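Local coordinates for protein ferritin, putative (Archaeoglobus fulgidus, PDB 5LS9) that probably stores iron inside a hollow shell of 24 subunits, as a humanized archaeal ferritin made for cell-targeted delivery, at residues 8-16 and 59-70. The protein carries 10 engineered substitutions. Sequence-based numbering, arbitrary orientation.
Sequences MVEALNRQI and MFDFVSERGGRI. Engineered in segment 59-70: Ile70 (natural residue Val).
Leu12 meets the Phe62 ring at its edge, where Leu12 CD1 lies near the ring plane, 4.4 Å from Phe62 CD2, while one face of that ring takes CG of Arg66, offset toward the rim; Phe121 of helix 116-146 also stacks on it. The Phe60 ring has Ile70 CD1 over the centre of one face, and the CA of the same phenylalanine lies 3.9 Å from Ile16 CD1. These residues lie at one end of the ferritin four-helix bundle, where helices 6-35 and 39-65 run antiparallel, the axes of their short segments approaching to 10.2 Å at 163°. Met59 fills the interface farther from the helix end. Its chain runs extended to SD, with CG opposite the backbone N (chi1 -163°), and bends only at the sulfur after reaching across to helix 6-35. Ile16 CG1 lies obliquely against Met59 CG at 3.7 Å; Leu12 and Gln15 cross the methionine at about right angles, Leu12 CD2 and Gln15 CG both touching SD. Gln15 NE2 hydrogen-bonds Glu19, a ligand of the bound magnesium ion, which makes Gln15 a second-shell residue. Truncation of Met59 to alanine would probably open a gap between Leu12, Gln15 and Ile16 and leave the Gln15 chain freer to shift. Val63 CG2 packs on Leu12 CB and CD1, the two side chains running alongside in opposite senses. A Schellman motif at Gly67 ends helix 39-65 and turns the chain back over helix 6-35; Arg69 there reaches Ser80 and Glu81 of a second subunit. Asn13 meets this loop, its OD1 accepting a hydrogen bond from Phe71 N and lying 3.5 Å from CG2 of the engineered Ile70. Its ND2 makes a weak but nearly straight bond (174°) to Arg69 O at 3.5 Å, and Val9 CG1 touches that same oxygen.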
ATOM      1  N   MET F   8      44.624  43.503 -13.935  1.00 73.61           N
ATOM      2  CA  MET F   8      43.794  42.606 -13.126  1.00 71.10           C
ATOM      3  C   MET F   8      44.248  41.154 -13.248  1.00 67.16           C
ATOM      4  O   MET F   8      44.271  40.423 -12.260  1.00 65.41           O
ATOM      5  CB  MET F   8      42.317  42.729 -13.525  1.00 72.97           C
ATOM      6  CG  MET F   8      41.345  42.140 -12.516  1.00 73.05           C
ATOM      7  SD  MET F   8      41.673  42.668 -10.822  1.00 75.39           S
ATOM      8  CE  MET F   8      40.411  43.918 -10.630  1.00 75.14           C
ATOM      9  N   VAL F   9      44.607  40.742 -14.459  1.00 66.76           N
ATOM     10  CA  VAL F   9      45.174  39.409 -14.699  1.00 67.20           C
ATOM     11  C   VAL F   9      46.411  39.164 -13.819  1.00 69.54           C
ATOM     12  O   VAL F   9      46.527  38.125 -13.157  1.00 65.83           O
ATOM     13  CB  VAL F   9      45.545  39.229 -16.189  1.00 67.58           C
ATOM     14  CG1 VAL F   9      46.342  37.950 -16.412  1.00 68.87           C
ATOM     15  CG2 VAL F   9      44.291  39.224 -17.057  1.00 67.33           C
ATOM     16  N   GLU F  10      47.326  40.135 -13.814  1.00 74.66           N
ATOM     17  CA  GLU F  10      48.550  40.075 -12.999  1.00 77.52           C
ATOM     18  C   GLU F  10      48.253  40.061 -11.487  1.00 78.05           C
ATOM     19  O   GLU F  10      48.819  39.257 -10.741  1.00 77.98           O
ATOM     20  CB  GLU F  10      49.479  41.246 -13.370  1.00 78.41           C
ATOM     21  CG  GLU F  10      50.716  41.443 -12.488  1.00 80.72           C
ATOM     22  CD  GLU F  10      51.529  40.175 -12.258  1.00 80.60           C
ATOM     23  OE1 GLU F  10      51.906  39.922 -11.088  1.00 75.54           O
ATOM     24  OE2 GLU F  10      51.787  39.432 -13.236  1.00 78.50           O
ATOM     25  N   ALA F  11      47.366  40.947 -11.046  1.00 80.92           N
ATOM     26  CA  ALA F  11      47.000  41.043  -9.630  1.00 85.03           C
ATOM     27  C   ALA F  11      46.362  39.756  -9.100  1.00 86.74           C
ATOM     28  O   ALA F  11      46.550  39.407  -7.934  1.00 91.71           O
ATOM     29  CB  ALA F  11      46.064  42.228  -9.404  1.00 86.43           C
ATOM     30  N   LEU F  12      45.605  39.065  -9.957  1.00 88.19           N
ATOM     31  CA  LEU F  12      44.945  37.799  -9.591  1.00 84.76           C
ATOM     32  C   LEU F  12      45.920  36.615  -9.592  1.00 79.97           C
ATOM     33  O   LEU F  12      45.800  35.716  -8.764  1.00 80.36           O
ATOM     34  CB  LEU F  12      43.758  37.508 -10.522  1.00 83.49           C
ATOM     35  CG  LEU F  12      42.536  38.437 -10.445  1.00 82.70           C
ATOM     36  CD1 LEU F  12      41.578  38.135 -11.591  1.00 82.21           C
ATOM     37  CD2 LEU F  12      41.817  38.321  -9.110  1.00 82.60           C
ATOM     38  N   ASN F  13      46.870  36.610 -10.526  1.00 75.99           N
ATOM     39  CA  ASN F  13      47.973  35.644 -10.497  1.00 74.50           C
ATOM     40  C   ASN F  13      48.786  35.730  -9.213  1.00 77.25           C
ATOM     41  O   ASN F  13      49.294  34.715  -8.721  1.00 73.49           O
ATOM     42  CB  ASN F  13      48.905  35.859 -11.679  1.00 72.95           C
ATOM     43  CG  ASN F  13      48.377  35.237 -12.945  1.00 72.75           C
ATOM     44  OD1 ASN F  13      48.185  34.031 -13.014  1.00 73.11           O
ATOM     45  ND2 ASN F  13      48.159  36.052 -13.962  1.00 72.57           N
ATOM     46  N   ARG F  14      48.921  36.948  -8.690  1.00 82.59           N
ATOM     47  CA  ARG F  14      49.551  37.164  -7.392  1.00 86.10           C
ATOM     48  C   ARG F  14      48.703  36.545  -6.295  1.00 84.50           C
ATOM     49  O   ARG F  14      49.222  35.795  -5.464  1.00 89.14           O
ATOM     50  CB  ARG F  14      49.766  38.657  -7.108  1.00 92.66           C
ATOM     51  CG  ARG F  14      50.979  39.264  -7.803  1.00 99.40           C
ATOM     52  CD  ARG F  14      52.277  38.818  -7.141  1.00103.44           C
ATOM     53  NE  ARG F  14      53.412  38.894  -8.059  1.00107.76           N
ATOM     54  CZ  ARG F  14      54.569  38.247  -7.904  1.00109.32           C
ATOM     55  NH1 ARG F  14      54.777  37.448  -6.859  1.00107.78           N
ATOM     56  NH2 ARG F  14      55.531  38.400  -8.811  1.00110.25           N
ATOM     57  N   GLN F  15      47.401  36.843  -6.303  1.00 79.59           N
ATOM     58  CA  GLN F  15      46.491  36.316  -5.282  1.00 72.67           C
ATOM     59  C   GLN F  15      46.501  34.788  -5.327  1.00 67.15           C
ATOM     60  O   GLN F  15      46.781  34.145  -4.310  1.00 63.88           O
ATOM     61  CB  GLN F  15      45.077  36.898  -5.440  1.00 71.37           C
ATOM     62  CG  GLN F  15      44.067  36.470  -4.372  1.00 73.33           C
ATOM     63  CD  GLN F  15      44.492  36.800  -2.942  1.00 75.13           C
ATOM     64  OE1 GLN F  15      45.349  37.661  -2.707  1.00 77.63           O
ATOM     65  NE2 GLN F  15      43.880  36.115  -1.975  1.00 73.25           N
ATOM     66  N   ILE F  16      46.261  34.216  -6.509  1.00 62.13           N
ATOM     67  CA  ILE F  16      46.384  32.765  -6.706  1.00 59.34           C
ATOM     68  C   ILE F  16      47.655  32.221  -6.043  1.00 60.27           C
ATOM     69  O   ILE F  16      47.601  31.239  -5.313  1.00 58.79           O
ATOM     70  CB  ILE F  16      46.418  32.368  -8.196  1.00 56.42           C
ATOM     71  CG1 ILE F  16      45.057  32.554  -8.849  1.00 54.12           C
ATOM     72  CG2 ILE F  16      46.786  30.897  -8.336  1.00 59.31           C
ATOM     73  CD1 ILE F  16      45.084  32.438 -10.356  1.00 53.64           C
ATOM     74  N   MET F  59      39.705  30.725  -8.411  1.00 69.98           N
ATOM     75  CA  MET F  59      40.286  31.889  -9.078  1.00 72.21           C
ATOM     76  C   MET F  59      40.979  31.469 -10.371  1.00 72.38           C
ATOM     77  O   MET F  59      40.808  32.111 -11.410  1.00 69.46           O
ATOM     78  CB  MET F  59      41.277  32.598  -8.136  1.00 74.54           C
ATOM     79  CG  MET F  59      41.645  34.021  -8.549  1.00 76.19           C
ATOM     80  SD  MET F  59      42.356  35.040  -7.230  1.00 77.89           S
ATOM     81  CE  MET F  59      40.883  35.626  -6.396  1.00 75.26           C
ATOM     82  N   PHE F  60      41.755  30.385 -10.291  1.00 73.95           N
ATOM     83  CA  PHE F  60      42.438  29.800 -11.450  1.00 72.42           C
ATOM     84  C   PHE F  60      41.462  29.751 -12.606  1.00 71.33           C
ATOM     85  O   PHE F  60      41.718  30.332 -13.659  1.00 74.80           O
ATOM     86  CB  PHE F  60      42.950  28.382 -11.126  1.00 72.71           C
ATOM     87  CG  PHE F  60      43.764  27.737 -12.231  1.00 72.88           C
ATOM     88  CD1 PHE F  60      43.144  27.185 -13.357  1.00 74.52           C
ATOM     89  CD2 PHE F  60      45.146  27.640 -12.128  1.00 69.62           C
ATOM     90  CE1 PHE F  60      43.892  26.583 -14.361  1.00 72.94           C
ATOM     91  CE2 PHE F  60      45.895  27.037 -13.129  1.00 68.98           C
ATOM     92  CZ  PHE F  60      45.268  26.507 -14.245  1.00 70.43           C
ATOM     93  N   ASP F  61      40.333  29.080 -12.383  1.00 68.21           N
ATOM     94  CA  ASP F  61      39.318  28.899 -13.420  1.00 66.12           C
ATOM     95  C   ASP F  61      38.795  30.231 -13.906  1.00 65.78           C
ATOM     96  O   ASP F  61      38.629  30.428 -15.111  1.00 66.02           O
ATOM     97  CB  ASP F  61      38.149  28.049 -12.913  1.00 64.19           C
ATOM     98  CG  ASP F  61      38.544  26.612 -12.648  1.00 64.24           C
ATOM     99  OD1 ASP F  61      39.207  25.990 -13.513  1.00 63.29           O
ATOM    100  OD2 ASP F  61      38.188  26.107 -11.565  1.00 62.96           O
ATOM    101  N   PHE F  62      38.543  31.142 -12.966  1.00 66.23           N
ATOM    102  CA  PHE F  62      37.975  32.442 -13.303  1.00 65.46           C
ATOM    103  C   PHE F  62      38.822  33.175 -14.329  1.00 65.12           C
ATOM    104  O   PHE F  62      38.325  33.558 -15.386  1.00 69.84           O
ATOM    105  CB  PHE F  62      37.804  33.321 -12.064  1.00 65.08           C
ATOM    106  CG  PHE F  62      37.161  34.646 -12.365  1.00 65.73           C
ATOM    107  CD1 PHE F  62      35.832  34.708 -12.774  1.00 64.33           C
ATOM    108  CD2 PHE F  62      37.884  35.821 -12.274  1.00 65.41           C
ATOM    109  CE1 PHE F  62      35.238  35.916 -13.072  1.00 63.22           C
ATOM    110  CE2 PHE F  62      37.290  37.037 -12.568  1.00 66.04           C
ATOM    111  CZ  PHE F  62      35.965  37.083 -12.965  1.00 65.59           C
ATOM    112  N   VAL F  63      40.102  33.345 -14.020  1.00 65.42           N
ATOM    113  CA  VAL F  63      41.051  34.020 -14.915  1.00 65.07           C
ATOM    114  C   VAL F  63      40.949  33.493 -16.350  1.00 67.47           C
ATOM    115  O   VAL F  63      40.854  34.281 -17.299  1.00 72.07           O
ATOM    116  CB  VAL F  63      42.512  33.864 -14.413  1.00 63.73           C
ATOM    117  CG1 VAL F  63      43.506  34.338 -15.466  1.00 62.82           C
ATOM    118  CG2 VAL F  63      42.723  34.629 -13.111  1.00 62.63           C
ATOM    119  N   SER F  64      40.963  32.168 -16.498  1.00 66.19           N
ATOM    120  CA  SER F  64      40.893  31.535 -17.818  1.00 67.31           C
ATOM    121  C   SER F  64      39.505  31.671 -18.473  1.00 67.75           C
ATOM    122  O   SER F  64      39.397  31.648 -19.699  1.00 67.80           O
ATOM    123  CB  SER F  64      41.317  30.054 -17.749  1.00 67.99           C
ATOM    124  OG  SER F  64      40.206  29.180 -17.635  1.00 69.38           O
ATOM    125  N   GLU F  65      38.449  31.791 -17.670  1.00 68.11           N
ATOM    126  CA  GLU F  65      37.104  31.993 -18.220  1.00 68.66           C
ATOM    127  C   GLU F  65      37.021  33.343 -18.930  1.00 70.19           C
ATOM    128  O   GLU F  65      36.449  33.442 -20.024  1.00 69.71           O
ATOM    129  CB  GLU F  65      36.026  31.894 -17.126  1.00 68.36           C
ATOM    130  CG  GLU F  65      34.605  31.712 -17.663  1.00 67.51           C
ATOM    131  CD  GLU F  65      33.531  31.729 -16.574  1.00 66.76           C
ATOM    132  OE1 GLU F  65      32.776  30.735 -16.460  1.00 60.32           O
ATOM    133  OE2 GLU F  65      33.434  32.740 -15.836  1.00 65.82           O
ATOM    134  N   ARG F  66      37.632  34.362 -18.323  1.00 70.34           N
ATOM    135  CA  ARG F  66      37.545  35.745 -18.813  1.00 73.88           C
ATOM    136  C   ARG F  66      38.480  36.077 -19.994  1.00 78.37           C
ATOM    137  O   ARG F  66      38.442  37.192 -20.518  1.00 84.01           O
ATOM    138  CB  ARG F  66      37.820  36.714 -17.657  1.00 72.44           C
ATOM    139  CG  ARG F  66      36.857  36.577 -16.483  1.00 72.57           C
ATOM    140  CD  ARG F  66      35.666  37.519 -16.585  1.00 72.85           C
ATOM    141  NE  ARG F  66      36.072  38.904 -16.367  1.00 72.48           N
ATOM    142  CZ  ARG F  66      35.705  39.943 -17.109  1.00 77.02           C
ATOM    143  NH1 ARG F  66      34.879  39.804 -18.136  1.00 77.69           N
ATOM    144  NH2 ARG F  66      36.161  41.151 -16.809  1.00 82.87           N
ATOM    145  N   GLY F  67      39.307  35.120 -20.411  1.00 78.90           N
ATOM    146  CA  GLY F  67      40.245  35.320 -21.512  1.00 75.23           C
ATOM    147  C   GLY F  67      41.627  35.746 -21.049  1.00 75.80           C
ATOM    148  O   GLY F  67      42.357  36.392 -21.802  1.00 77.20           O
ATOM    149  N   GLY F  68      41.993  35.379 -19.820  1.00 74.89           N
ATOM    150  CA  GLY F  68      43.303  35.714 -19.259  1.00 76.23           C
ATOM    151  C   GLY F  68      44.161  34.485 -19.040  1.00 76.38           C
ATOM    152  O   GLY F  68      43.639  33.410 -18.756  1.00 78.08           O
ATOM    153  N   ARG F  69      45.480  34.643 -19.169  1.00 76.30           N
ATOM    154  CA  ARG F  69      46.425  33.534 -18.966  1.00 76.99           C
ATOM    155  C   ARG F  69      46.931  33.511 -17.527  1.00 77.62           C
ATOM    156  O   ARG F  69      46.993  34.547 -16.868  1.00 83.12           O
ATOM    157  CB  ARG F  69      47.609  33.643 -19.941  1.00 78.28           C
ATOM    158  CG  ARG F  69      48.682  32.561 -19.815  1.00 77.34           C
ATOM    159  CD  ARG F  69      48.191  31.188 -20.256  1.00 77.89           C
ATOM    160  NE  ARG F  69      49.035  30.091 -19.766  1.00 78.18           N
ATOM    161  CZ  ARG F  69      50.096  29.584 -20.398  1.00 77.46           C
ATOM    162  NH1 ARG F  69      50.497  30.062 -21.572  1.00 78.94           N
ATOM    163  NH2 ARG F  69      50.775  28.585 -19.843  1.00 74.90           N
ATOM    164  N   ILE F  70      47.297  32.319 -17.058  1.00 75.44           N
ATOM    165  CA  ILE F  70      47.736  32.088 -15.687  1.00 72.18           C
ATOM    166  C   ILE F  70      49.178  31.592 -15.687  1.00 69.27           C
ATOM    167  O   ILE F  70      49.463  30.535 -16.244  1.00 73.05           O
ATOM    168  CB  ILE F  70      46.851  31.006 -15.033  1.00 75.39           C
ATOM    169  CG1 ILE F  70      45.373  31.412 -15.086  1.00 77.90           C
ATOM    170  CG2 ILE F  70      47.270  30.745 -13.591  1.00 76.22           C
ATOM    171  CD1 ILE F  70      44.443  30.278 -15.459  1.00 79.20           C
TER